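Local coordinates for protein beta subunit of photoactivated adenylyl cyclase (Beggiatoa sp. PS, PDB 5MBC) that probably senses blue light through a flavin-binding BLUF domain and couples it to a cyclase domain that makes cyclic AMP from ATP, at residues R7-S12 and C79-Y84; V42-Q47 and S114-I119; H255-N260 and T270-A275. All coordinates share one frame; numbering follows the deposited sequence. Where two conformers were deposited one is given.

Interaction 1: R7-S12 and C79-Y84; sequences RLVYIS and CLKTEY. With FMN (flavin mononucleotide), chain G.
R7 and E83 face each other across two antiparallel strands and show how a salt bridge can ride on a hydrogen-bonded backbone pair. Their main chains exchange two bonds, E83 N to R7 O at 2.8 Å and R7 N to E83 O, while the side chains run side by side in the same direction. R7 NE meets E83 OE2 at 3.1 Å, the carboxylate oxygen lying near the guanidinium plane, yet the donor stands above the carboxylate plane, because the two flat groups are turned 79° apart. The second link, R7 NH2 to E83 OE1, is weak. A bend at chi3 of R7 (56°) swings the guanidinium over to the glutamate, and a water donates to both R7 O and E83 OE2. R7 NH1 has a further partner, E55 on the neighbouring strand.

Opposite V9 the other strand fits two residues, L80 and K81, in a classic beta bulge: V9 O takes L80 N at 2.8 Å and K81 N only weakly at 3.4 Å. The bulge brings L80 against I11, CD1 to CG2 at 3.6 Å, crossing it nearly at right angles, and I119 of the second subunit packs on both. On the face opposite R7, V9, K81 and E83, L8 CB touches C79 SG, and the Y10 ring reaches out with OH 3.3 Å from FMN C6 and hydrogen-bonded to Q52, itself a flavin ligand. One strand pair thus bears a salt-bridged end at R7 and E83 and, on the Y10 face, a tyrosine hydroxyl that reaches the flavin, consistent with a BLUF photosensor.

Interaction 2: V42-Q47 and S114-I119; sequences VLLYLQ and SLLQTI
Strand 42-46 and helix 114-119 meet at a steep angle, their axes 80° apart and 10.4 Å at closest approach, so that the end of the strand points its residues at one turn of the helix. This crossing rests on a few side chains, and L46 and Q117 carry most of the load, with the CA atoms of this pair the nearest across the contact at 7.2 Å. L46 holds CG anti to its main-chain nitrogen (chi1 167°), which sends CD2 over to the helix, where it meets Q117 CB at 3.7 Å; the two side chains cross at about a right angle, leucine methyl against the aliphatic root of the glutamine. Behind this, L116 offers CD2 to CD2 of L44 at 4.3 Å and, more loosely, to CD2 of L46, a small apolar cluster one residue along the helix.

At the exposed margin Q47 comes in on the glutamine from the strand end. Its CG, placed by the first torsion opposite its own carbonyl carbon, sits over one face of the Q117 amide, 3.3 Å from NE2 and 3.5 Å from CD; a bend at chi2 then turns the Q47 amide until the two amide planes are nearly parallel, 13° apart. Q117 NE2 bonds to Q121 OE1. Thus the NE2 end of Q117 is tied to its own helix through Q121 while its stem serves the strand. Residues S114, L115, T118 and I119 of the helix are turned to the second subunit: L115 packs on F51 of that chain and T118 on K81. The whole is an alpha-on-beta packing, in which helix 110-128 packs across one face of the BLUF domain's mixed sheet, against L44 and L46 here and I11 and L80 farther on, and joins it to the dimer partner.

Interaction 3: H255-N260 and T270-A275; sequences HVIEGN and TLLGDA
I257 and L272 sit opposite each other on one face of an antiparallel pair, their side chains crossing at a slant with CB to CB at 3.8 Å and L272 CD1 against I257 CG2 at 4.0 Å. The main chains beneath are joined in both directions, I257 N to L272 O at 2.7 Å and L272 N to I257 O at 2.8 Å. On the other face E258 and L271 instead run side by side in the same direction. With chi1 at 177° the E258 chain heads directly away from its own N and stays extended, and L271 CD2 lies 3.6 Å from both CB and CG of E258. V256 CG2 reaches the same methyl at 4.3 Å, and its CG1 lies near A275 CB, where the strand gives way to helix 274-285.

That transition passes through G273, whose CA comes 3.9 Å from H255 O. Here water takes over from direct pairing: one molecule donates to H255 O and accepts from A275 N, and another bridges H255 O and L272 O. At the corner, T270 N meets G259 O at 3.2 Å, answered by a weak G259 N to T270 O bond. T270 OG1 bonds to G203 O of the second subunit, and L272 packs on that glycine. This is a beta-hairpin leading into a helix, within the cyclase catalytic domain and beside its dimer interface.

Interactions 1 and 2 belong to the N-terminal, flavin-binding part of the chain and reach the same mixed sheet, their centres 15 Å apart and nearest atoms about 5 Å apart without touching. Their segments alternate along the sequence: 7-12, 42-47, 79-84, 114-119. Interaction 3 follows both, in the cyclase catalytic domain, with its centre 28 Å from that of interaction 1 and 38 Å from that of interaction 2. Sensor and catalytic contacts are therefore built in series, and all three touch the second subunit. This layout is consistent with a dimer whose interface runs past both domains, a plausible route by which light-driven change could reach the cyclase.

Interaction 1: R7-S12 and C79-Y84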
loop_
_atom_site.group_PDB
_atom_site.type_symbol
_atom_site.label_atom_id
_atom_site.label_comp_id
_atom_site.label_asym_id
_atom_site.label_seq_id
_atom_site.Cartn_x
_atom_site.Cartn_y
_atom_site.Cartn_z
ATOM N N ARG B 7 -16.382 22.745 4.275
ATOM C CA ARG B 7 -15.832 22.430 5.588
ATOM C C ARG B 7 -14.729 21.393 5.445
ATOM O O ARG B 7 -14.951 20.325 4.867
ATOM C CB ARG B 7 -16.915 21.918 6.546
ATOM C CG ARG B 7 -16.363 21.443 7.885
ATOM C CD ARG B 7 -17.457 21.222 8.921
ATOM N NE ARG B 7 -18.487 20.295 8.463
ATOM C CZ ARG B 7 -19.734 20.649 8.170
ATOM N NH1 ARG B 7 -20.111 21.915 8.296
ATOM N NH2 ARG B 7 -20.606 19.739 7.760
ATOM N N LEU B 8 -13.548 21.710 5.971
ATOM C CA LEU B 8 -12.395 20.824 5.955
ATOM C C LEU B 8 -12.047 20.397 7.375
ATOM O O LEU B 8 -12.373 21.083 8.347
ATOM C CB LEU B 8 -11.173 21.506 5.326
ATOM C CG LEU B 8 -11.374 22.566 4.244
ATOM C CD1 LEU B 8 -10.041 23.194 3.868
ATOM C CD2 LEU B 8 -12.032 21.960 3.030
ATOM N N VAL B 9 -11.357 19.265 7.479
ATOM C CA VAL B 9 -10.818 18.783 8.744
ATOM C C VAL B 9 -9.478 18.125 8.450
ATOM O O VAL B 9 -9.373 17.296 7.541
ATOM C CB VAL B 9 -11.775 17.805 9.460
ATOM C CG1 VAL B 9 -12.230 16.699 8.523
ATOM C CG2 VAL B 9 -11.112 17.224 10.702
ATOM N N TYR B 10 -8.446 18.518 9.192
ATOM C CA TYR B 10 -7.113 17.983 8.976
ATOM C C TYR B 10 -6.467 17.664 10.315
ATOM O O TYR B 10 -6.879 18.163 11.366
ATOM C CB TYR B 10 -6.226 18.957 8.181
ATOM C CG TYR B 10 -5.784 20.185 8.953
ATOM C CD1 TYR B 10 -4.610 20.177 9.699
ATOM C CD2 TYR B 10 -6.531 21.353 8.923
ATOM C CE1 TYR B 10 -4.203 21.294 10.402
ATOM C CE2 TYR B 10 -6.130 22.476 9.620
ATOM C CZ TYR B 10 -4.966 22.441 10.359
ATOM O OH TYR B 10 -4.564 23.557 11.058
ATOM N N ILE B 11 -5.444 16.819 10.259
ATOM C CA ILE B 11 -4.578 16.544 11.396
ATOM C C ILE B 11 -3.151 16.879 10.991
ATOM O O ILE B 11 -2.785 16.807 9.814
ATOM C CB ILE B 11 -4.682 15.081 11.878
ATOM C CG1 ILE B 11 -4.340 14.115 10.742
ATOM C CG2 ILE B 11 -6.070 14.800 12.433
ATOM C CD1 ILE B 11 -4.325 12.663 11.161
ATOM N N SER B 12 -2.344 17.258 11.977
ATOM C CA SER B 12 -0.948 17.581 11.729
ATOM C C SER B 12 -0.143 17.276 12.982
ATOM O O SER B 12 -0.693 17.105 14.073
ATOM C CB SER B 12 -0.769 19.048 11.319
ATOM O OG SER B 12 -1.100 19.921 12.383
ATOM N N CYS B 79 -5.200 16.600 5.160
ATOM C CA CYS B 79 -6.610 16.969 5.144
ATOM C C CYS B 79 -7.433 15.695 4.987
ATOM O O CYS B 79 -7.450 15.087 3.913
ATOM C CB CYS B 79 -6.897 17.961 4.022
ATOM S SG CYS B 79 -8.549 18.691 4.083
ATOM N N LEU B 80 -8.114 15.291 6.061
ATOM C CA LEU B 80 -8.793 14.001 6.081
ATOM C C LEU B 80 -10.094 14.009 5.293
ATOM O O LEU B 80 -10.441 12.999 4.670
ATOM C CB LEU B 80 -9.077 13.584 7.524
ATOM C CG LEU B 80 -7.889 13.517 8.483
ATOM C CD1 LEU B 80 -8.381 13.563 9.917
ATOM C CD2 LEU B 80 -7.071 12.261 8.236
ATOM N N LYS B 81 -10.826 15.120 5.305
ATOM C CA LYS B 81 -12.180 15.120 4.774
ATOM C C LYS B 81 -12.569 16.535 4.375
ATOM O O LYS B 81 -12.257 17.494 5.086
ATOM C CB LYS B 81 -13.161 14.560 5.811
ATOM C CG LYS B 81 -14.622 14.594 5.414
ATOM C CD LYS B 81 -15.486 14.115 6.569
ATOM C CE LYS B 81 -16.961 14.122 6.215
ATOM N NZ LYS B 81 -17.796 13.688 7.369
ATOM N N THR B 82 -13.250 16.652 3.238
ATOM C CA THR B 82 -13.739 17.929 2.733
ATOM C C THR B 82 -15.199 17.769 2.343
ATOM O O THR B 82 -15.531 16.919 1.510
ATOM C CB THR B 82 -12.916 18.408 1.532
ATOM O OG1 THR B 82 -11.594 18.757 1.962
ATOM C CG2 THR B 82 -13.574 19.615 0.890
ATOM N N GLU B 83 -16.066 18.579 2.943
ATOM C CA GLU B 83 -17.493 18.576 2.644
ATOM C C GLU B 83 -17.820 19.826 1.838
ATOM O O GLU B 83 -17.586 20.946 2.304
ATOM C CB GLU B 83 -18.323 18.523 3.926
ATOM C CG GLU B 83 -17.937 17.393 4.867
ATOM C CD GLU B 83 -18.782 17.363 6.126
ATOM O OE1 GLU B 83 -20.014 17.201 6.015
ATOM O OE2 GLU B 83 -18.212 17.511 7.228
ATOM N N TYR B 84 -18.353 19.632 0.637
ATOM C CA TYR B 84 -18.662 20.726 -0.270
ATOM C C TYR B 84 -20.133 21.108 -0.168
ATOM O O TYR B 84 -21.002 20.258 0.039
ATOM C CB TYR B 84 -18.330 20.349 -1.716
ATOM C CG TYR B 84 -16.899 19.914 -1.938
ATOM C CD1 TYR B 84 -16.536 18.576 -1.847
ATOM C CD2 TYR B 84 -15.911 20.840 -2.249
ATOM C CE1 TYR B 84 -15.230 18.173 -2.053
ATOM C CE2 TYR B 84 -14.602 20.446 -2.457
ATOM C CZ TYR B 84 -14.268 19.112 -2.360
ATOM O OH TYR B 84 -12.966 18.715 -2.564
HETATM N N1 FMN G . -4.806 31.446 11.410
HETATM C C2 FMN G . -6.090 31.898 11.191
HETATM O O2 FMN G . -6.274 33.064 10.850
HETATM N N3 FMN G . -7.165 31.047 11.349
HETATM C C4 FMN G . -6.956 29.738 11.729
HETATM O O4 FMN G . -7.915 28.980 11.872
HETATM C C4A FMN G . -5.662 29.279 11.950
HETATM N N5 FMN G . -5.453 27.972 12.331
HETATM C C5A FMN G . -4.172 27.515 12.551
HETATM C C6 FMN G . -3.968 26.195 12.934
HETATM C C7 FMN G . -2.680 25.728 13.159
HETATM C C7M FMN G . -2.465 24.302 13.572
HETATM C C8 FMN G . -1.594 26.583 12.999
HETATM C C8M FMN G . -0.200 26.084 13.239
HETATM C C9 FMN G . -1.800 27.904 12.615
HETATM C C9A FMN G . -3.089 28.373 12.391
HETATM N N10 FMN G . -3.295 29.684 12.006
HETATM C C10 FMN G . -4.583 30.139 11.789
HETATM C "C1'" FMN G . -2.125 30.612 11.837
HETATM C "C2'" FMN G . -1.847 30.894 10.363
HETATM O "O2'" FMN G . -1.255 29.762 9.768
HETATM C "C3'" FMN G . -0.913 32.088 10.206
HETATM O "O3'" FMN G . 0.253 31.868 10.968
HETATM C "C4'" FMN G . -1.573 33.382 10.669
HETATM O "O4'" FMN G . -2.843 33.516 10.072
HETATM C "C5'" FMN G . -0.703 34.582 10.313
HETATM O "O5'" FMN G . -1.233 35.261 9.195
HETATM P P FMN G . -0.299 36.251 8.333
HETATM O O1P FMN G . -0.252 35.768 6.904
HETATM O O2P FMN G . -0.840 37.658 8.398
HETATM O O3P FMN G . 1.100 36.218 8.905
HETATM O O HOH W 1 -15.309 17.863 6.791
#

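Interaction 2: V42-Q47 and S114-I119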
loop_
_atom_site.group_PDB
_atom_site.type_symbol
_atom_site.label_atom_id
_atom_site.label_comp_id
_atom_site.label_asym_id
_atom_site.label_seq_id
_atom_site.Cartn_x
_atom_site.Cartn_y
_atom_site.Cartn_z
ATOM N N VAL B 42 -12.958 24.703 15.063
ATOM C CA VAL B 42 -12.380 24.313 16.341
ATOM C C VAL B 42 -10.959 23.819 16.102
ATOM O O VAL B 42 -10.693 23.110 15.126
ATOM C CB VAL B 42 -13.238 23.236 17.042
ATOM C CG1 VAL B 42 -13.494 22.062 16.107
ATOM C CG2 VAL B 42 -12.577 22.766 18.331
ATOM N N LEU B 43 -10.046 24.206 16.989
ATOM C CA LEU B 43 -8.667 23.733 16.967
ATOM C C LEU B 43 -8.428 22.913 18.227
ATOM O O LEU B 43 -8.635 23.405 19.340
ATOM C CB LEU B 43 -7.674 24.894 16.884
ATOM C CG LEU B 43 -6.198 24.491 16.959
ATOM C CD1 LEU B 43 -5.821 23.592 15.786
ATOM C CD2 LEU B 43 -5.298 25.717 17.012
ATOM N N LEU B 44 -7.997 21.668 18.051
ATOM C CA LEU B 44 -7.781 20.745 19.154
ATOM C C LEU B 44 -6.391 20.135 19.039
ATOM O O LEU B 44 -5.914 19.868 17.931
ATOM C CB LEU B 44 -8.861 19.652 19.154
ATOM C CG LEU B 44 -8.989 18.696 20.339
ATOM C CD1 LEU B 44 -10.452 18.340 20.551
ATOM C CD2 LEU B 44 -8.169 17.442 20.100
ATOM N N TYR B 45 -5.746 19.916 20.183
ATOM C CA TYR B 45 -4.436 19.283 20.204
ATOM C C TYR B 45 -4.357 18.296 21.360
ATOM O O TYR B 45 -4.918 18.532 22.434
ATOM C CB TYR B 45 -3.295 20.314 20.280
ATOM C CG TYR B 45 -3.339 21.287 21.437
ATOM C CD1 TYR B 45 -4.217 22.364 21.433
ATOM C CD2 TYR B 45 -2.464 21.157 22.508
ATOM C CE1 TYR B 45 -4.245 23.264 22.479
ATOM C CE2 TYR B 45 -2.482 22.052 23.555
ATOM C CZ TYR B 45 -3.374 23.104 23.536
ATOM O OH TYR B 45 -3.397 24.000 24.578
ATOM N N LEU B 46 -3.663 17.183 21.120
ATOM C CA LEU B 46 -3.618 16.067 22.062
ATOM C C LEU B 46 -2.395 15.221 21.753
ATOM O O LEU B 46 -2.314 14.635 20.669
ATOM C CB LEU B 46 -4.893 15.224 21.967
ATOM C CG LEU B 46 -4.887 13.858 22.664
ATOM C CD1 LEU B 46 -4.862 14.021 24.174
ATOM C CD2 LEU B 46 -6.078 13.014 22.230
ATOM N N GLN B 47 -1.451 15.161 22.695
ATOM C CA GLN B 47 -0.268 14.304 22.586
ATOM C C GLN B 47 0.520 14.586 21.304
ATOM O O GLN B 47 0.871 13.677 20.548
ATOM C CB GLN B 47 -0.653 12.825 22.683
ATOM C CG GLN B 47 -1.154 12.417 24.058
ATOM C CD GLN B 47 -0.087 12.544 25.128
ATOM O OE1 GLN B 47 1.048 12.102 24.945
ATOM N NE2 GLN B 47 -0.444 13.159 26.251
ATOM N N SER B 114 -9.269 8.866 25.005
ATOM C CA SER B 114 -8.297 7.792 24.824
ATOM C C SER B 114 -8.460 7.120 23.467
ATOM O O SER B 114 -7.468 6.734 22.837
ATOM C CB SER B 114 -8.436 6.766 25.949
ATOM O OG SER B 114 -7.566 5.666 25.744
ATOM N N LEU B 115 -9.701 6.972 23.000
ATOM C CA LEU B 115 -9.925 6.351 21.698
ATOM C C LEU B 115 -9.485 7.269 20.565
ATOM O O LEU B 115 -8.939 6.801 19.561
ATOM C CB LEU B 115 -11.395 5.970 21.545
ATOM C CG LEU B 115 -11.841 4.808 22.430
ATOM C CD1 LEU B 115 -13.328 4.587 22.306
ATOM C CD2 LEU B 115 -11.085 3.546 22.064
ATOM N N LEU B 116 -9.714 8.577 20.709
ATOM C CA LEU B 116 -9.276 9.519 19.683
ATOM C C LEU B 116 -7.765 9.479 19.506
ATOM O O LEU B 116 -7.263 9.517 18.376
ATOM C CB LEU B 116 -9.735 10.935 20.034
ATOM C CG LEU B 116 -9.295 12.031 19.059
ATOM C CD1 LEU B 116 -9.895 11.799 17.678
ATOM C CD2 LEU B 116 -9.665 13.410 19.585
ATOM N N GLN B 117 -7.020 9.395 20.610
ATOM C CA GLN B 117 -5.568 9.300 20.510
ATOM C C GLN B 117 -5.142 7.975 19.888
ATOM O O GLN B 117 -4.236 7.941 19.047
ATOM C CB GLN B 117 -4.930 9.470 21.888
ATOM C CG GLN B 117 -3.423 9.265 21.896
ATOM C CD GLN B 117 -2.817 9.409 23.278
ATOM O OE1 GLN B 117 -3.509 9.740 24.241
ATOM N NE2 GLN B 117 -1.517 9.160 23.382
ATOM N N THR B 118 -5.792 6.877 20.280
ATOM C CA THR B 118 -5.397 5.564 19.779
ATOM C C THR B 118 -5.650 5.438 18.281
ATOM O O THR B 118 -4.793 4.940 17.541
ATOM C CB THR B 118 -6.142 4.464 20.541
ATOM O OG1 THR B 118 -5.783 4.515 21.927
ATOM C CG2 THR B 118 -5.787 3.090 19.984
ATOM N N ILE B 119 -6.815 5.890 17.810
ATOM C CA ILE B 119 -7.152 5.745 16.396
ATOM C C ILE B 119 -6.342 6.718 15.548
ATOM O O ILE B 119 -5.948 6.399 14.420
ATOM C CB ILE B 119 -8.670 5.925 16.183
ATOM C CG1 ILE B 119 -9.062 5.572 14.747
ATOM C CG2 ILE B 119 -9.115 7.347 16.502
ATOM C CD1 ILE B 119 -9.025 4.095 14.447
#

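Interaction 3: H255-N260 and T270-A275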
loop_
_atom_site.group_PDB
_atom_site.type_symbol
_atom_site.label_atom_id
_atom_site.label_comp_id
_atom_site.label_asym_id
_atom_site.label_seq_id
_atom_site.Cartn_x
_atom_site.Cartn_y
_atom_site.Cartn_z
ATOM N N HIS B 255 -0.082 5.128 -22.972
ATOM C CA HIS B 255 -1.314 5.277 -22.211
ATOM C C HIS B 255 -1.342 4.275 -21.067
ATOM O O HIS B 255 -1.083 3.083 -21.267
ATOM C CB HIS B 255 -2.532 5.068 -23.110
ATOM C CG HIS B 255 -2.616 6.025 -24.257
ATOM N ND1 HIS B 255 -3.641 5.990 -25.178
ATOM C CD2 HIS B 255 -1.807 7.043 -24.632
ATOM C CE1 HIS B 255 -3.460 6.945 -26.072
ATOM N NE2 HIS B 255 -2.354 7.599 -25.765
ATOM N N VAL B 256 -1.651 4.757 -19.867
ATOM C CA VAL B 256 -1.842 3.893 -18.713
ATOM C C VAL B 256 -3.128 4.299 -18.009
ATOM O O VAL B 256 -3.496 5.476 -17.970
ATOM C CB VAL B 256 -0.649 3.935 -17.728
ATOM C CG1 VAL B 256 0.612 3.406 -18.394
ATOM C CG2 VAL B 256 -0.440 5.343 -17.199
ATOM N N ILE B 257 -3.819 3.304 -17.465
ATOM C CA ILE B 257 -4.985 3.539 -16.622
ATOM C C ILE B 257 -4.501 3.684 -15.187
ATOM O O ILE B 257 -3.923 2.749 -14.619
ATOM C CB ILE B 257 -6.006 2.397 -16.749
ATOM C CG1 ILE B 257 -6.504 2.291 -18.191
ATOM C CG2 ILE B 257 -7.166 2.613 -15.789
ATOM C CD1 ILE B 257 -7.434 1.123 -18.429
ATOM N N GLU B 258 -4.724 4.857 -14.603
ATOM C CA GLU B 258 -4.286 5.165 -13.250
ATOM C C GLU B 258 -5.499 5.291 -12.341
ATOM O O GLU B 258 -6.449 6.010 -12.668
ATOM C CB GLU B 258 -3.471 6.460 -13.218
ATOM C CG GLU B 258 -3.041 6.876 -11.822
ATOM C CD GLU B 258 -2.108 8.071 -11.823
ATOM O OE1 GLU B 258 -2.282 8.963 -12.679
ATOM O OE2 GLU B 258 -1.198 8.114 -10.968
ATOM N N GLY B 259 -5.466 4.600 -11.209
ATOM C CA GLY B 259 -6.553 4.703 -10.258
ATOM C C GLY B 259 -6.436 3.656 -9.173
ATOM O O GLY B 259 -5.480 2.875 -9.120
ATOM N N ASN B 260 -7.442 3.660 -8.302
ATOM C CA ASN B 260 -7.517 2.730 -7.184
ATOM C C ASN B 260 -8.276 1.480 -7.612
ATOM O O ASN B 260 -9.391 1.572 -8.136
ATOM C CB ASN B 260 -8.207 3.385 -5.987
ATOM C CG ASN B 260 -7.536 4.679 -5.566
ATOM O OD1 ASN B 260 -6.712 4.693 -4.653
ATOM N ND2 ASN B 260 -7.885 5.773 -6.233
ATOM N N THR B 270 -2.606 1.497 -8.781
ATOM C CA THR B 270 -1.845 0.805 -9.807
ATOM C C THR B 270 -1.904 1.580 -11.117
ATOM O O THR B 270 -2.716 2.494 -11.292
ATOM C CB THR B 270 -2.363 -0.626 -10.015
ATOM O OG1 THR B 270 -1.343 -1.420 -10.629
ATOM C CG2 THR B 270 -3.594 -0.625 -10.904
ATOM N N LEU B 271 -1.012 1.203 -12.032
ATOM C CA LEU B 271 -0.953 1.745 -13.384
ATOM C C LEU B 271 -1.123 0.585 -14.355
ATOM O O LEU B 271 -0.350 -0.378 -14.313
ATOM C CB LEU B 271 0.372 2.469 -13.641
ATOM C CG LEU B 271 0.710 3.688 -12.781
ATOM C CD1 LEU B 271 2.083 4.235 -13.138
ATOM C CD2 LEU B 271 -0.345 4.760 -12.946
ATOM N N LEU B 272 -2.129 0.674 -15.221
ATOM C CA LEU B 272 -2.487 -0.402 -16.139
ATOM C C LEU B 272 -2.118 0.001 -17.561
ATOM O O LEU B 272 -2.712 0.931 -18.117
ATOM C CB LEU B 272 -3.981 -0.718 -16.054
ATOM C CG LEU B 272 -4.588 -1.040 -14.687
ATOM C CD1 LEU B 272 -6.106 -1.104 -14.782
ATOM C CD2 LEU B 272 -4.037 -2.346 -14.152
ATOM N N GLY B 273 -1.158 -0.707 -18.155
ATOM C CA GLY B 273 -0.783 -0.423 -19.528
ATOM C C GLY B 273 0.456 -1.143 -20.019
ATOM O O GLY B 273 1.269 -1.617 -19.219
ATOM N N ASP B 274 0.610 -1.226 -21.345
ATOM C CA ASP B 274 1.783 -1.878 -21.921
ATOM C C ASP B 274 3.068 -1.145 -21.565
ATOM O O ASP B 274 4.130 -1.770 -21.461
ATOM C CB ASP B 274 1.646 -1.970 -23.443
ATOM C CG ASP B 274 0.541 -2.911 -23.877
ATOM O OD1 ASP B 274 -0.412 -3.111 -23.097
ATOM O OD2 ASP B 274 0.628 -3.448 -25.002
ATOM N N ALA B 275 2.994 0.176 -21.373
ATOM C CA ALA B 275 4.194 0.964 -21.113
ATOM C C ALA B 275 4.908 0.513 -19.845
ATOM O O ALA B 275 6.134 0.633 -19.751
ATOM C CB ALA B 275 3.839 2.448 -21.021
HETATM O O HOH W 2 0.829 1.705 -22.372
HETATM O O HOH W 3 -3.751 1.205 -21.143
#